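Local coordinates for putative methyltransferase (Emericella variicolor, PDB 7DMB), which probably transfers methyl groups from S-adenosyl-L-methionine as a trans-acting methyltransferase of calbistrin biosynthesis, and is bound here to S-adenosyl-L-homocysteine, at residues Q72-T83 with V149-G159. Residues are numbered along the deposited sequence; the frame is centred on the assembly and turned at random.
Sequences QMQEKLKSATCT and VYDNVVDIVEG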
loop_
_atom_site.group_PDB
_atom_site.type_symbol
_atom_site.label_atom_id
_atom_site.label_comp_id
_atom_site.label_asym_id
_atom_site.label_seq_id
_atom_site.Cartn_x
_atom_site.Cartn_y
_atom_site.Cartn_z
ATOM N N GLN A 72 2.874 1.433 -25.244
ATOM C CA GLN A 72 4.061 2.102 -25.754
ATOM C C GLN A 72 5.335 1.356 -25.410
ATOM O O GLN A 72 6.363 1.604 -26.038
ATOM C CB GLN A 72 4.127 3.535 -25.198
ATOM C CG GLN A 72 4.813 4.547 -26.109
ATOM C CD GLN A 72 3.985 4.910 -27.332
ATOM O OE1 GLN A 72 2.865 4.445 -27.501
ATOM N NE2 GLN A 72 4.540 5.752 -28.188
ATOM N N MET A 73 5.291 0.457 -24.420
ATOM C CA MET A 73 6.476 -0.276 -23.996
ATOM C C MET A 73 6.742 -1.538 -24.803
ATOM O O MET A 73 7.849 -2.083 -24.719
ATOM C CB MET A 73 6.347 -0.660 -22.521
ATOM C CG MET A 73 6.656 0.479 -21.584
ATOM S SD MET A 73 5.821 0.260 -20.003
ATOM C CE MET A 73 6.947 -0.901 -19.223
ATOM N N GLN A 74 5.766 -2.012 -25.572
ATOM C CA GLN A 74 5.859 -3.347 -26.160
ATOM C C GLN A 74 7.083 -3.477 -27.060
ATOM O O GLN A 74 7.911 -4.376 -26.878
ATOM C CB GLN A 74 4.576 -3.674 -26.930
ATOM C CG GLN A 74 3.357 -3.762 -26.017
ATOM C CD GLN A 74 3.542 -4.774 -24.895
ATOM O OE1 GLN A 74 3.864 -5.946 -25.151
ATOM N NE2 GLN A 74 3.332 -4.335 -23.643
ATOM N N GLU A 75 7.218 -2.585 -28.041
ATOM C CA GLU A 75 8.333 -2.716 -28.972
ATOM C C GLU A 75 9.658 -2.454 -28.271
ATOM O O GLU A 75 10.668 -3.100 -28.580
ATOM C CB GLU A 75 8.152 -1.768 -30.166
ATOM C CG GLU A 75 9.229 -1.970 -31.237
ATOM C CD GLU A 75 9.123 -1.003 -32.406
ATOM O OE1 GLU A 75 8.028 -0.441 -32.633
ATOM O OE2 GLU A 75 10.145 -0.812 -33.104
ATOM N N LYS A 76 9.654 -1.542 -27.300
ATOM C CA LYS A 76 10.858 -1.257 -26.534
ATOM C C LYS A 76 11.296 -2.482 -25.735
ATOM O O LYS A 76 12.478 -2.856 -25.739
ATOM C CB LYS A 76 10.588 -0.060 -25.612
ATOM C CG LYS A 76 11.726 0.930 -25.513
ATOM C CD LYS A 76 11.364 2.169 -24.687
ATOM C CE LYS A 76 12.543 2.617 -23.822
ATOM N NZ LYS A 76 12.305 3.913 -23.195
ATOM N N LEU A 77 10.346 -3.138 -25.069
ATOM C CA LEU A 77 10.683 -4.291 -24.245
ATOM C C LEU A 77 11.238 -5.433 -25.084
ATOM O O LEU A 77 12.202 -6.093 -24.683
ATOM C CB LEU A 77 9.452 -4.746 -23.463
ATOM C CG LEU A 77 9.443 -4.257 -22.010
ATOM C CD1 LEU A 77 8.159 -4.647 -21.318
ATOM C CD2 LEU A 77 10.650 -4.819 -21.282
ATOM N N LYS A 78 10.660 -5.666 -26.268
ATOM C CA LYS A 78 11.031 -6.843 -27.049
ATOM C C LYS A 78 12.444 -6.730 -27.617
ATOM O O LYS A 78 13.177 -7.720 -27.667
ATOM C CB LYS A 78 10.010 -7.061 -28.163
ATOM C CG LYS A 78 8.617 -7.437 -27.668
ATOM C CD LYS A 78 8.646 -8.267 -26.370
ATOM C CE LYS A 78 8.988 -9.756 -26.642
ATOM N NZ LYS A 78 8.852 -10.679 -25.476
ATOM N N SER A 79 12.857 -5.538 -28.032
ATOM C CA SER A 79 14.226 -5.386 -28.506
ATOM C C SER A 79 15.243 -5.231 -27.374
ATOM O O SER A 79 16.451 -5.210 -27.646
ATOM C CB SER A 79 14.331 -4.190 -29.459
ATOM O OG SER A 79 13.521 -3.113 -29.026
ATOM N N ALA A 80 14.799 -5.139 -26.123
ATOM C CA ALA A 80 15.712 -4.943 -25.006
ATOM C C ALA A 80 16.247 -6.274 -24.484
ATOM O O ALA A 80 15.620 -7.333 -24.616
ATOM C CB ALA A 80 15.025 -4.184 -23.867
ATOM N N THR A 81 17.419 -6.200 -23.866
ATOM C CA THR A 81 18.035 -7.345 -23.210
ATOM C C THR A 81 17.566 -7.384 -21.759
ATOM O O THR A 81 18.062 -6.634 -20.916
ATOM C CB THR A 81 19.554 -7.259 -23.292
ATOM O OG1 THR A 81 19.954 -7.188 -24.666
ATOM C CG2 THR A 81 20.193 -8.474 -22.631
ATOM N N CYS A 82 16.613 -8.268 -21.464
ATOM C CA CYS A 82 16.194 -8.523 -20.084
ATOM C C CYS A 82 17.300 -9.265 -19.345
ATOM O O CYS A 82 17.532 -10.456 -19.586
ATOM C CB CYS A 82 14.892 -9.321 -20.068
ATOM S SG CYS A 82 13.490 -8.298 -20.509
ATOM N N THR A 83 17.972 -8.565 -18.431
ATOM C CA THR A 83 19.205 -9.061 -17.836
ATOM C C THR A 83 18.991 -9.928 -16.607
ATOM O O THR A 83 19.947 -10.563 -16.149
ATOM C CB THR A 83 20.114 -7.896 -17.459
ATOM O OG1 THR A 83 19.365 -6.958 -16.680
ATOM C CG2 THR A 83 20.651 -7.230 -18.706
ATOM N N VAL A 149 8.082 4.707 -15.801
ATOM C CA VAL A 149 8.353 3.292 -16.023
ATOM C C VAL A 149 8.524 3.026 -17.514
ATOM O O VAL A 149 9.488 2.384 -17.948
ATOM C CB VAL A 149 7.231 2.432 -15.417
ATOM C CG1 VAL A 149 7.248 1.035 -16.044
ATOM C CG2 VAL A 149 7.373 2.380 -13.898
ATOM N N TYR A 150 7.586 3.525 -18.314
ATOM C CA TYR A 150 7.726 3.463 -19.767
ATOM C C TYR A 150 9.038 4.095 -20.212
ATOM O O TYR A 150 9.791 3.515 -21.001
ATOM C CB TYR A 150 6.559 4.185 -20.441
ATOM C CG TYR A 150 6.995 4.861 -21.723
ATOM C CD1 TYR A 150 7.231 4.104 -22.872
ATOM C CD2 TYR A 150 7.207 6.232 -21.785
ATOM C CE1 TYR A 150 7.648 4.684 -24.034
ATOM C CE2 TYR A 150 7.630 6.818 -22.952
ATOM C CZ TYR A 150 7.844 6.034 -24.078
ATOM O OH TYR A 150 8.267 6.584 -25.271
ATOM N N ASP A 151 9.324 5.286 -19.695
ATOM C CA ASP A 151 10.406 6.115 -20.197
ATOM C C ASP A 151 11.781 5.570 -19.832
ATOM O O ASP A 151 12.772 5.987 -20.433
ATOM C CB ASP A 151 10.225 7.536 -19.652
ATOM C CG ASP A 151 11.095 8.546 -20.348
ATOM O OD1 ASP A 151 11.147 8.562 -21.598
ATOM O OD2 ASP A 151 11.744 9.320 -19.629
ATOM N N ASN A 152 11.866 4.647 -18.873
ATOM C CA ASN A 152 13.150 4.126 -18.418
ATOM C C ASN A 152 13.264 2.614 -18.550
ATOM O O ASN A 152 14.265 2.047 -18.107
ATOM C CB ASN A 152 13.399 4.504 -16.952
ATOM C CG ASN A 152 13.551 5.974 -16.751
ATOM O OD1 ASN A 152 14.654 6.516 -16.872
ATOM N ND2 ASN A 152 12.445 6.642 -16.431
ATOM N N VAL A 153 12.268 1.950 -19.136
ATOM C CA VAL A 153 12.161 0.501 -18.984
ATOM C C VAL A 153 13.414 -0.204 -19.500
ATOM O O VAL A 153 13.938 -1.117 -18.844
ATOM C CB VAL A 153 10.877 -0.013 -19.662
ATOM C CG1 VAL A 153 10.863 0.323 -21.135
ATOM C CG2 VAL A 153 10.721 -1.505 -19.418
ATOM N N VAL A 154 13.949 0.237 -20.644
ATOM C CA VAL A 154 15.138 -0.405 -21.212
ATOM C C VAL A 154 16.341 -0.229 -20.292
ATOM O O VAL A 154 17.025 -1.200 -19.961
ATOM C CB VAL A 154 15.433 0.130 -22.628
ATOM C CG1 VAL A 154 16.859 -0.309 -23.086
ATOM C CG2 VAL A 154 14.355 -0.353 -23.624
ATOM N N ASP A 155 16.619 1.005 -19.864
ATOM C CA ASP A 155 17.674 1.217 -18.876
ATOM C C ASP A 155 17.449 0.378 -17.626
ATOM O O ASP A 155 18.414 -0.019 -16.969
ATOM C CB ASP A 155 17.762 2.690 -18.475
ATOM C CG ASP A 155 18.482 3.535 -19.503
ATOM O OD1 ASP A 155 18.978 2.979 -20.499
ATOM O OD2 ASP A 155 18.547 4.768 -19.313
ATOM N N ILE A 156 16.195 0.099 -17.278
ATOM C CA ILE A 156 15.943 -0.683 -16.074
ATOM C C ILE A 156 16.198 -2.168 -16.334
ATOM O O ILE A 156 16.979 -2.805 -15.614
ATOM C CB ILE A 156 14.522 -0.417 -15.538
ATOM C CG1 ILE A 156 14.382 1.047 -15.088
ATOM C CG2 ILE A 156 14.184 -1.390 -14.384
ATOM C CD1 ILE A 156 12.953 1.509 -14.881
ATOM N N VAL A 157 15.587 -2.739 -17.383
ATOM C CA VAL A 157 15.782 -4.178 -17.604
ATOM C C VAL A 157 17.194 -4.491 -18.069
ATOM O O VAL A 157 17.630 -5.644 -17.972
ATOM C CB VAL A 157 14.789 -4.782 -18.617
ATOM C CG1 VAL A 157 13.345 -4.521 -18.201
ATOM C CG2 VAL A 157 15.084 -4.276 -20.031
ATOM N N GLU A 158 17.929 -3.506 -18.569
ATOM C CA GLU A 158 19.313 -3.758 -18.930
ATOM C C GLU A 158 20.293 -3.430 -17.808
ATOM O O GLU A 158 21.509 -3.497 -18.031
ATOM C CB GLU A 158 19.668 -2.996 -20.200
ATOM C CG GLU A 158 18.774 -3.431 -21.361
ATOM C CD GLU A 158 19.320 -3.081 -22.730
ATOM O OE1 GLU A 158 20.285 -2.280 -22.830
ATOM O OE2 GLU A 158 18.763 -3.612 -23.714
ATOM N N GLY A 159 19.801 -3.090 -16.615
ATOM C CA GLY A 159 20.666 -2.950 -15.449
ATOM C C GLY A 159 21.485 -1.683 -15.384
ATOM O O GLY A 159 22.519 -1.663 -14.711
HETATM O O HOH W 1 20.323 -5.010 -25.624
#
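Met73 and Leu77 meet Val153 and Val157 where the C-terminal ends of helices 56-79 and 140-157 pack side by side. The axes of segments 72-79 and 149-157 run almost parallel, 8° apart, with a closest approach of 9.4 Å. Met73 bends at its third torsion (chi3 81°), which brings CE against Val149 CG1 (3.7 Å) and Val153 CG2. Its CG sits at the edge of the Tyr150 ring, in the ring plane. Gln72 lies alongside that ring with CG 3.5 Å from Tyr150 CE1, while Arg123 and the backbone of Asp120 hold its amide. The aliphatic chain of Lys76 is pressed tightly on Val154 CG2. Its NZ reaches Tyr150 O in a weak bond. The Leu77 side chain crosses that of Val153 at about a right angle, with CD2 against Val153 CG2. Just past the helix, Ala80 CB rests on Val157 CG2. This helical region lies away from the S-adenosyl-L-homocysteine site of the Rossmann-like domain. Past Ser79 the chain stays bound to the end of helix 140-157, which closes in a Schellman motif with Gly159 as C-prime. Thr81 N donates to Glu158 OE2 (2.9 Å) on the anti side of the carboxylate, nearly straight at 176°. A water also donates to this oxygen. Arg160 forms a salt bridge with the other oxygen, OE1. Val157 O accepts from Thr83 N at 3.0 Å. Thr83 OG1 also approaches Val157 O from above the carbonyl plane, but at 2.5 Å this second bond is doubtfully short.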